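Local structure of hydroquinone dioxygenase small subunit (Pseudomonas sp., 4ZXA) at residues K48-V53 / E64-E69; G70-F75 / A137-A142. The protein forms the small, cupin-fold subunit of a two-subunit hydroquinone 1,2-dioxygenase, an enzyme class that probably opens hydroquinone rings using iron(II) and oxygen. All blocks are in the same frame, centred on the assembly; numbering follows the deposited sequence.

Interaction 1. Residues K48-V53 / E64-E69; sequences KPYEKV and ETLRAE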
ATOM      1  N   LYS A  48     -29.057 -34.486 -11.912  1.00 35.66           N
ATOM      2  CA  LYS A  48     -29.155 -35.750 -12.633  1.00 33.65           C
ATOM      3  C   LYS A  48     -28.034 -35.820 -13.651  1.00 33.95           C
ATOM      4  O   LYS A  48     -27.483 -34.798 -14.041  1.00 30.85           O
ATOM      5  CB  LYS A  48     -30.489 -35.847 -13.365  1.00 32.64           C
ATOM      6  CG  LYS A  48     -31.715 -35.592 -12.521  1.00 28.70           C
ATOM      7  CD  LYS A  48     -32.947 -35.518 -13.429  1.00 39.16           C
ATOM      8  CE  LYS A  48     -34.175 -34.998 -12.688  1.00 56.25           C
ATOM      9  NZ  LYS A  48     -33.937 -33.641 -12.087  1.00 63.72           N
ATOM     10  N   PRO A  49     -27.689 -37.028 -14.094  1.00 39.28           N
ATOM     11  CA  PRO A  49     -26.586 -37.090 -15.052  1.00 36.21           C
ATOM     12  C   PRO A  49     -26.869 -36.272 -16.297  1.00 37.43           C
ATOM     13  O   PRO A  49     -27.909 -36.459 -16.932  1.00 41.93           O
ATOM     14  CB  PRO A  49     -26.504 -38.582 -15.377  1.00 40.49           C
ATOM     15  CG  PRO A  49     -26.906 -39.228 -14.090  1.00 38.70           C
ATOM     16  CD  PRO A  49     -28.038 -38.359 -13.573  1.00 39.18           C
ATOM     17  N   TYR A  50     -25.962 -35.348 -16.605  1.00 33.27           N
ATOM     18  CA  TYR A  50     -25.993 -34.571 -17.846  1.00 30.18           C
ATOM     19  C   TYR A  50     -27.113 -33.544 -17.952  1.00 26.45           C
ATOM     20  O   TYR A  50     -27.384 -33.019 -19.024  1.00 24.65           O
ATOM     21  CB  TYR A  50     -25.968 -35.498 -19.060  1.00 27.64           C
ATOM     22  CG  TYR A  50     -24.698 -36.311 -19.124  1.00 36.32           C
ATOM     23  CD1 TYR A  50     -23.471 -35.703 -19.411  1.00 29.41           C
ATOM     24  CD2 TYR A  50     -24.714 -37.683 -18.879  1.00 35.67           C
ATOM     25  CE1 TYR A  50     -22.301 -36.442 -19.469  1.00 34.76           C
ATOM     26  CE2 TYR A  50     -23.546 -38.431 -18.936  1.00 34.63           C
ATOM     27  CZ  TYR A  50     -22.340 -37.809 -19.229  1.00 35.86           C
ATOM     28  OH  TYR A  50     -21.178 -38.559 -19.284  1.00 36.46           O
ATOM     29  N   GLU A  51     -27.761 -33.265 -16.832  1.00 26.64           N
ATOM     30  CA  GLU A  51     -28.661 -32.133 -16.749  1.00 26.09           C
ATOM     31  C   GLU A  51     -27.787 -30.874 -16.899  1.00 29.49           C
ATOM     32  O   GLU A  51     -26.880 -30.638 -16.096  1.00 28.25           O
ATOM     33  CB  GLU A  51     -29.352 -32.134 -15.388  1.00 21.74           C
ATOM     34  CG  GLU A  51     -30.609 -31.312 -15.308  1.00 23.06           C
ATOM     35  CD  GLU A  51     -31.092 -31.184 -13.875  1.00 35.36           C
ATOM     36  OE1 GLU A  51     -30.626 -31.972 -13.017  1.00 37.81           O
ATOM     37  OE2 GLU A  51     -31.924 -30.289 -13.596  1.00 34.51           O
ATOM     38  N   LYS A  52     -28.046 -30.080 -17.930  1.00 24.83           N
ATOM     39  CA  LYS A  52     -27.256 -28.877 -18.189  1.00 28.32           C
ATOM     40  C   LYS A  52     -27.668 -27.708 -17.274  1.00 23.55           C
ATOM     41  O   LYS A  52     -28.535 -26.918 -17.614  1.00 27.60           O
ATOM     42  CB  LYS A  52     -27.350 -28.518 -19.677  1.00 23.56           C
ATOM     43  CG  LYS A  52     -26.932 -29.685 -20.615  1.00 25.52           C
ATOM     44  CD  LYS A  52     -27.234 -29.379 -22.103  1.00 29.38           C
ATOM     45  CE  LYS A  52     -26.002 -28.884 -22.858  1.00 31.02           C
ATOM     46  NZ  LYS A  52     -25.004 -30.011 -23.134  1.00 36.90           N
ATOM     47  N   VAL A  53     -27.053 -27.605 -16.100  1.00 24.51           N
ATOM     48  CA  VAL A  53     -27.524 -26.637 -15.115  1.00 26.10           C
ATOM     49  C   VAL A  53     -26.799 -25.329 -15.325  1.00 30.66           C
ATOM     50  O   VAL A  53     -25.564 -25.268 -15.226  1.00 27.79           O
ATOM     51  CB  VAL A  53     -27.313 -27.098 -13.631  1.00 30.40           C
ATOM     52  CG1 VAL A  53     -27.768 -26.001 -12.665  1.00 24.23           C
ATOM     53  CG2 VAL A  53     -28.054 -28.417 -13.336  1.00 22.82           C
ATOM     54  N   GLU A  64     -22.783 -23.725 -18.205  1.00 23.84           N
ATOM     55  CA  GLU A  64     -23.528 -24.863 -17.676  1.00 28.20           C
ATOM     56  C   GLU A  64     -22.604 -25.816 -16.917  1.00 26.13           C
ATOM     57  O   GLU A  64     -21.433 -26.000 -17.284  1.00 24.63           O
ATOM     58  CB  GLU A  64     -24.234 -25.625 -18.808  1.00 28.87           C
ATOM     59  CG  GLU A  64     -25.293 -24.832 -19.541  1.00 24.55           C
ATOM     60  CD  GLU A  64     -25.708 -25.507 -20.836  1.00 30.26           C
ATOM     61  OE1 GLU A  64     -24.939 -26.368 -21.323  1.00 33.82           O
ATOM     62  OE2 GLU A  64     -26.800 -25.177 -21.367  1.00 27.27           O
ATOM     63  N   THR A  65     -23.141 -26.395 -15.846  1.00 24.60           N
ATOM     64  CA  THR A  65     -22.466 -27.443 -15.094  1.00 24.73           C
ATOM     65  C   THR A  65     -23.144 -28.780 -15.376  1.00 25.24           C
ATOM     66  O   THR A  65     -24.357 -28.912 -15.212  1.00 25.94           O
ATOM     67  CB  THR A  65     -22.482 -27.165 -13.565  1.00 24.59           C
ATOM     68  OG1 THR A  65     -21.743 -25.969 -13.287  1.00 23.88           O
ATOM     69  CG2 THR A  65     -21.835 -28.317 -12.803  1.00 22.20           C
ATOM     70  N   LEU A  66     -22.375 -29.760 -15.833  1.00 24.53           N
ATOM     71  CA  LEU A  66     -22.924 -31.102 -16.054  1.00 29.20           C
ATOM     72  C   LEU A  66     -22.326 -32.136 -15.104  1.00 34.42           C
ATOM     73  O   LEU A  66     -21.096 -32.182 -14.884  1.00 25.42           O
ATOM     74  CB  LEU A  66     -22.720 -31.575 -17.498  1.00 25.53           C
ATOM     75  CG  LEU A  66     -23.521 -30.910 -18.615  1.00 32.03           C
ATOM     76  CD1 LEU A  66     -23.089 -29.461 -18.791  1.00 28.54           C
ATOM     77  CD2 LEU A  66     -23.343 -31.678 -19.914  1.00 24.17           C
ATOM     78  N   ARG A  67     -23.203 -32.969 -14.550  1.00 33.89           N
ATOM     79  CA  ARG A  67     -22.764 -34.140 -13.813  1.00 33.41           C
ATOM     80  C   ARG A  67     -22.518 -35.266 -14.812  1.00 31.89           C
ATOM     81  O   ARG A  67     -23.460 -35.825 -15.379  1.00 34.25           O
ATOM     82  CB  ARG A  67     -23.812 -34.556 -12.776  1.00 39.47           C
ATOM     83  CG  ARG A  67     -23.384 -35.722 -11.898  1.00 32.68           C
ATOM     84  CD  ARG A  67     -24.545 -36.330 -11.106  1.00 36.13           C
ATOM     85  NE  ARG A  67     -24.120 -37.595 -10.518  1.00 38.78           N
ATOM     86  CZ  ARG A  67     -23.449 -37.689  -9.377  1.00 42.26           C
ATOM     87  NH1 ARG A  67     -23.171 -36.582  -8.691  1.00 42.02           N
ATOM     88  NH2 ARG A  67     -23.067 -38.880  -8.920  1.00 33.27           N
ATOM     89  N   ALA A  68     -21.250 -35.590 -15.041  1.00 29.94           N
ATOM     90  CA  ALA A  68     -20.899 -36.667 -15.958  1.00 32.72           C
ATOM     91  C   ALA A  68     -20.980 -38.030 -15.253  1.00 36.98           C
ATOM     92  O   ALA A  68     -20.165 -38.353 -14.377  1.00 32.82           O
ATOM     93  CB  ALA A  68     -19.507 -36.433 -16.539  1.00 27.53           C
ATOM     94  N   GLU A  69     -21.978 -38.817 -15.636  1.00 36.03           N
ATOM     95  CA  GLU A  69     -22.183 -40.140 -15.063  1.00 36.40           C
ATOM     96  C   GLU A  69     -22.835 -41.042 -16.100  1.00 34.66           C
ATOM     97  O   GLU A  69     -23.984 -40.838 -16.494  1.00 32.44           O
ATOM     98  CB  GLU A  69     -23.053 -40.059 -13.808  1.00 38.21           C
ATOM     99  CG  GLU A  69     -23.231 -41.398 -13.112  1.00 39.62           C
ATOM    100  CD  GLU A  69     -24.069 -41.297 -11.851  1.00 53.66           C
ATOM    101  OE1 GLU A  69     -24.506 -40.169 -11.518  1.00 53.38           O
ATOM    102  OE2 GLU A  69     -24.289 -42.342 -11.193  1.00 55.28           O
TER
HETATM  103  O   HOH W   1     -25.891 -32.329 -14.200  1.00 28.23           O

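Interaction 2. Residues G70-F75 / A137-A142; sequences GQSPWF and AYRFEA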
ATOM      1  N   GLY A  70     -22.098 -42.041 -16.552  1.00 33.80           N
ATOM      2  CA  GLY A  70     -22.611 -42.883 -17.609  1.00 40.48           C
ATOM      3  C   GLY A  70     -22.441 -42.234 -18.968  1.00 40.27           C
ATOM      4  O   GLY A  70     -21.420 -41.609 -19.249  1.00 39.55           O
ATOM      5  N   GLN A  71     -23.447 -42.381 -19.818  1.00 40.25           N
ATOM      6  CA  GLN A  71     -23.337 -41.926 -21.193  1.00 35.79           C
ATOM      7  C   GLN A  71     -24.410 -40.894 -21.469  1.00 40.59           C
ATOM      8  O   GLN A  71     -25.581 -41.141 -21.192  1.00 43.50           O
ATOM      9  CB  GLN A  71     -23.511 -43.102 -22.131  1.00 30.96           C
ATOM     10  CG  GLN A  71     -23.247 -42.808 -23.579  1.00 40.58           C
ATOM     11  CD  GLN A  71     -23.807 -43.902 -24.470  1.00 44.34           C
ATOM     12  OE1 GLN A  71     -24.999 -44.219 -24.399  1.00 37.70           O
ATOM     13  NE2 GLN A  71     -22.949 -44.499 -25.300  1.00 37.12           N
ATOM     14  N   SER A  72     -24.013 -39.733 -21.996  1.00 38.97           N
ATOM     15  CA  SER A  72     -24.973 -38.678 -22.340  1.00 36.12           C
ATOM     16  C   SER A  72     -25.707 -38.982 -23.647  1.00 34.76           C
ATOM     17  O   SER A  72     -25.301 -39.864 -24.406  1.00 29.42           O
ATOM     18  CB  SER A  72     -24.259 -37.331 -22.492  1.00 34.24           C
ATOM     19  OG  SER A  72     -23.601 -37.249 -23.756  1.00 29.66           O
ATOM     20  N   PRO A  73     -26.800 -38.249 -23.904  1.00 31.22           N
ATOM     21  CA  PRO A  73     -27.427 -38.198 -25.230  1.00 33.38           C
ATOM     22  C   PRO A  73     -26.470 -37.564 -26.229  1.00 34.15           C
ATOM     23  O   PRO A  73     -25.582 -36.812 -25.806  1.00 30.34           O
ATOM     24  CB  PRO A  73     -28.621 -37.257 -25.021  1.00 31.07           C
ATOM     25  CG  PRO A  73     -28.915 -37.316 -23.569  1.00 37.28           C
ATOM     26  CD  PRO A  73     -27.595 -37.556 -22.878  1.00 32.46           C
ATOM     27  N   TRP A  74     -26.632 -37.862 -27.517  1.00 26.82           N
ATOM     28  CA  TRP A  74     -25.931 -37.098 -28.545  1.00 35.39           C
ATOM     29  C   TRP A  74     -26.400 -35.628 -28.546  1.00 34.87           C
ATOM     30  O   TRP A  74     -27.607 -35.336 -28.599  1.00 31.14           O
ATOM     31  CB  TRP A  74     -26.137 -37.689 -29.939  1.00 30.06           C
ATOM     32  CG  TRP A  74     -25.399 -38.953 -30.241  1.00 37.26           C
ATOM     33  CD1 TRP A  74     -25.923 -40.221 -30.285  1.00 36.63           C
ATOM     34  CD2 TRP A  74     -24.008 -39.083 -30.587  1.00 38.69           C
ATOM     35  NE1 TRP A  74     -24.943 -41.123 -30.629  1.00 34.03           N
ATOM     36  CE2 TRP A  74     -23.762 -40.455 -30.823  1.00 37.68           C
ATOM     37  CE3 TRP A  74     -22.947 -38.178 -30.713  1.00 33.32           C
ATOM     38  CZ2 TRP A  74     -22.502 -40.940 -31.179  1.00 37.11           C
ATOM     39  CZ3 TRP A  74     -21.695 -38.663 -31.069  1.00 36.69           C
ATOM     40  CH2 TRP A  74     -21.484 -40.031 -31.297  1.00 41.48           C
ATOM     41  N   PHE A  75     -25.431 -34.715 -28.491  1.00 34.32           N
ATOM     42  CA  PHE A  75     -25.691 -33.277 -28.460  1.00 31.16           C
ATOM     43  C   PHE A  75     -25.205 -32.629 -29.756  1.00 33.73           C
ATOM     44  O   PHE A  75     -24.281 -33.127 -30.409  1.00 34.55           O
ATOM     45  CB  PHE A  75     -24.942 -32.624 -27.301  1.00 26.65           C
ATOM     46  CG  PHE A  75     -25.413 -33.045 -25.947  1.00 25.15           C
ATOM     47  CD1 PHE A  75     -26.718 -32.807 -25.546  1.00 30.33           C
ATOM     48  CD2 PHE A  75     -24.539 -33.641 -25.056  1.00 22.04           C
ATOM     49  CE1 PHE A  75     -27.149 -33.172 -24.275  1.00 30.19           C
ATOM     50  CE2 PHE A  75     -24.954 -34.007 -23.783  1.00 22.76           C
ATOM     51  CZ  PHE A  75     -26.260 -33.777 -23.389  1.00 26.57           C
ATOM     52  N   ALA A 137     -21.971 -33.819 -33.940  1.00 34.61           N
ATOM     53  CA  ALA A 137     -22.695 -34.347 -32.797  1.00 34.81           C
ATOM     54  C   ALA A 137     -21.637 -34.866 -31.840  1.00 33.35           C
ATOM     55  O   ALA A 137     -20.585 -35.350 -32.271  1.00 31.80           O
ATOM     56  CB  ALA A 137     -23.641 -35.452 -33.215  1.00 34.87           C
ATOM     57  N   TYR A 138     -21.891 -34.741 -30.545  1.00 30.41           N
ATOM     58  CA  TYR A 138     -20.899 -35.174 -29.574  1.00 30.76           C
ATOM     59  C   TYR A 138     -21.572 -35.857 -28.400  1.00 29.85           C
ATOM     60  O   TYR A 138     -22.689 -35.505 -28.028  1.00 33.19           O
ATOM     61  CB  TYR A 138     -20.021 -33.993 -29.127  1.00 29.97           C
ATOM     62  CG  TYR A 138     -20.786 -32.854 -28.507  1.00 24.78           C
ATOM     63  CD1 TYR A 138     -21.297 -31.833 -29.289  1.00 27.77           C
ATOM     64  CD2 TYR A 138     -21.001 -32.802 -27.133  1.00 26.07           C
ATOM     65  CE1 TYR A 138     -22.004 -30.778 -28.721  1.00 29.67           C
ATOM     66  CE2 TYR A 138     -21.703 -31.751 -26.549  1.00 31.48           C
ATOM     67  CZ  TYR A 138     -22.206 -30.736 -27.345  1.00 32.06           C
ATOM     68  OH  TYR A 138     -22.921 -29.685 -26.781  1.00 27.54           O
ATOM     69  N   ARG A 139     -20.894 -36.849 -27.831  1.00 34.23           N
ATOM     70  CA  ARG A 139     -21.461 -37.662 -26.754  1.00 33.19           C
ATOM     71  C   ARG A 139     -20.435 -37.863 -25.641  1.00 30.61           C
ATOM     72  O   ARG A 139     -19.249 -38.062 -25.910  1.00 28.35           O
ATOM     73  CB  ARG A 139     -21.926 -39.014 -27.313  1.00 38.14           C
ATOM     74  CG  ARG A 139     -22.762 -39.863 -26.353  1.00 41.87           C
ATOM     75  CD  ARG A 139     -23.505 -40.980 -27.081  1.00 38.26           C
ATOM     76  NE  ARG A 139     -22.596 -41.969 -27.664  1.00 49.48           N
ATOM     77  CZ  ARG A 139     -22.984 -43.155 -28.139  1.00 49.40           C
ATOM     78  NH1 ARG A 139     -24.267 -43.505 -28.104  1.00 43.35           N
ATOM     79  NH2 ARG A 139     -22.090 -43.995 -28.650  1.00 40.31           N
ATOM     80  N   PHE A 140     -20.903 -37.791 -24.397  1.00 28.90           N
ATOM     81  CA  PHE A 140     -20.053 -37.915 -23.215  1.00 30.31           C
ATOM     82  C   PHE A 140     -20.114 -39.322 -22.594  1.00 40.88           C
ATOM     83  O   PHE A 140     -21.202 -39.867 -22.369  1.00 39.21           O
ATOM     84  CB  PHE A 140     -20.494 -36.899 -22.160  1.00 31.73           C
ATOM     85  CG  PHE A 140     -20.293 -35.452 -22.559  1.00 35.44           C
ATOM     86  CD1 PHE A 140     -19.078 -35.007 -23.053  1.00 37.34           C
ATOM     87  CD2 PHE A 140     -21.323 -34.533 -22.417  1.00 36.23           C
ATOM     88  CE1 PHE A 140     -18.901 -33.677 -23.401  1.00 37.40           C
ATOM     89  CE2 PHE A 140     -21.152 -33.204 -22.769  1.00 30.89           C
ATOM     90  CZ  PHE A 140     -19.944 -32.777 -23.258  1.00 31.15           C
ATOM     91  N   GLU A 141     -18.940 -39.888 -22.303  1.00 41.92           N
ATOM     92  CA  GLU A 141     -18.804 -41.189 -21.636  1.00 40.47           C
ATOM     93  C   GLU A 141     -18.075 -41.049 -20.306  1.00 39.61           C
ATOM     94  O   GLU A 141     -16.938 -40.591 -20.276  1.00 39.25           O
ATOM     95  CB  GLU A 141     -17.959 -42.133 -22.488  1.00 40.85           C
ATOM     96  CG  GLU A 141     -18.562 -42.524 -23.809  1.00 55.69           C
ATOM     97  CD  GLU A 141     -19.775 -43.410 -23.642  1.00 57.81           C
ATOM     98  OE1 GLU A 141     -20.097 -43.780 -22.481  1.00 53.33           O
ATOM     99  OE2 GLU A 141     -20.404 -43.721 -24.678  1.00 54.61           O
ATOM    100  N   ALA A 142     -18.689 -41.488 -19.215  1.00 36.98           N
ATOM    101  CA  ALA A 142     -18.055 -41.371 -17.908  1.00 39.56           C
ATOM    102  C   ALA A 142     -18.243 -42.629 -17.056  1.00 48.14           C
ATOM    103  O   ALA A 142     -19.367 -42.952 -16.654  1.00 52.74           O
ATOM    104  CB  ALA A 142     -18.585 -40.143 -17.171  1.00 32.05           C
TER

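Interaction 1. Residues K48-V53 / E64-E69
The aromatic ring of Tyr50 carries the carbonyl O of Arg67 over the centre of one face, 3.9 Å above its plane. At the ring's edge, near its plane, lies Leu66, with CD2 4.1 Å from Tyr50 CD1, while Ala68 approaches obliquely. The second flat group, the Arg67 guanidinium, has the Glu69 carboxyl group at its edge: Arg67 NE donates to Glu69 OE1 at 2.8 Å, lying within 1° of the guanidinium plane. The setting is the beta hairpin of strands 52-58 and 61-69 in this cupin fold, preceded by a type II turn from Lys48 to Glu51. Tyr50 takes the third turn position with a positive phi of 70°. Its N also donates to Arg67 O (2.8 Å), so the oxygen that accepts from the Tyr50 amide also lies over the face of the Tyr50 ring. CG lies anti to the carbonyl carbon (chi1 -63°), and this folds the ring back along Leu66 to Glu69. The hydroxyl reaches beyond the hairpin to Gly70 O; with an alanine here, that oxygen would probably lose this partner and a gap would open beside Leu66 CD2 and Ala68 CB. Farther along, Val53 and Thr65 form an antiparallel hydrogen-bonded pair, in which Thr65 N to Val53 O is the shorter bond (2.7 Å). Lys52 bends its chain at chi3 and chi4 around Glu64, whose OE1 lies 3.1 Å from Lys52 CE. The charged ends stay beyond salt-bridge range, and Glu64 OE2 is hydrogen-bonded to Ser158 OG. Where the backbones separate between the turn and the pair, one water fills in: it donates to Lys48 O and Glu51 O and accepts from Arg67 N at 2.8 Å.

Interaction 2. Residues G70-F75 / A137-A142
Phe75 sets its CB over one face of the Tyr138 ring, 3.6 Å from the centroid, and Phe140 CD2 lies at the edge of the Phe75 ring, 3.9 Å from Phe75 CE2. This is the tightly packed, buried side of the contact. Tyr138 can lie beneath Phe75 because its CG sits between the backbone N and the carbonyl carbon (chi1 59°). The partly exposed side is built differently, from flat groups layered on one another, an indole, a guanidinium and an amide. Trp74 NE1 lies over one face of the Arg139 guanidinium, toward its rim, with the planes 17° apart, and the Gln71 amide covers the opposite face, NE2 standing 3.1 Å above its centre. Gln71 NE2 does not bond to the arginine; it donates to Glu141 OE2 on the syn side at 2.7 Å. Nearer the backbone, Arg139 CB makes a CH-pi contact with the six-membered ring of Trp74.

The backbones pair as antiparallel hydrogen-bonded couples at both ends, Gly70 with Ala142 and Phe75 with Tyr138, but the register slips by one between them. Ser72 spans the irregular part: its N donates to Phe140 O, and its OG accepts from Phe140 N at 2.8 Å in a nearly straight bond (170°) while donating to Pro73 O.

Arg139 has a salt bridge to Glu93, and the Tyr138 hydroxyl bonds to Glu81 and Gln150. In the sheet, strand 136-142 lies between strand 71-76 and strand 89-97, while Phe140 faces Leu66 of strand 61-69 and Ile148 of strand 145-153.

How the interactions relate
The contacts follow in series along the chain, their centres 11 Å apart. Strand 61-69 ends interaction 1, and the corner at Gly70 begins interaction 2, carrying the chain from one sheet to the other. Tyr50 joins them directly: besides the probable hydroxyl bond to Gly70 O (Tyr50 OH, 3.1 Å), its CE1 is 3.3 Å from Phe140 CB, and its CE2 is 3.4 Å from Ser72 N. A second link is the cation-pi contact of Lys52 with Phe75. Tyr50, Leu66, Phe75 and Phe140 therefore meet between the two sheets, while each contact also has a more exposed part; the geometry gives no evidence that either binds the metal or the aromatic ligand.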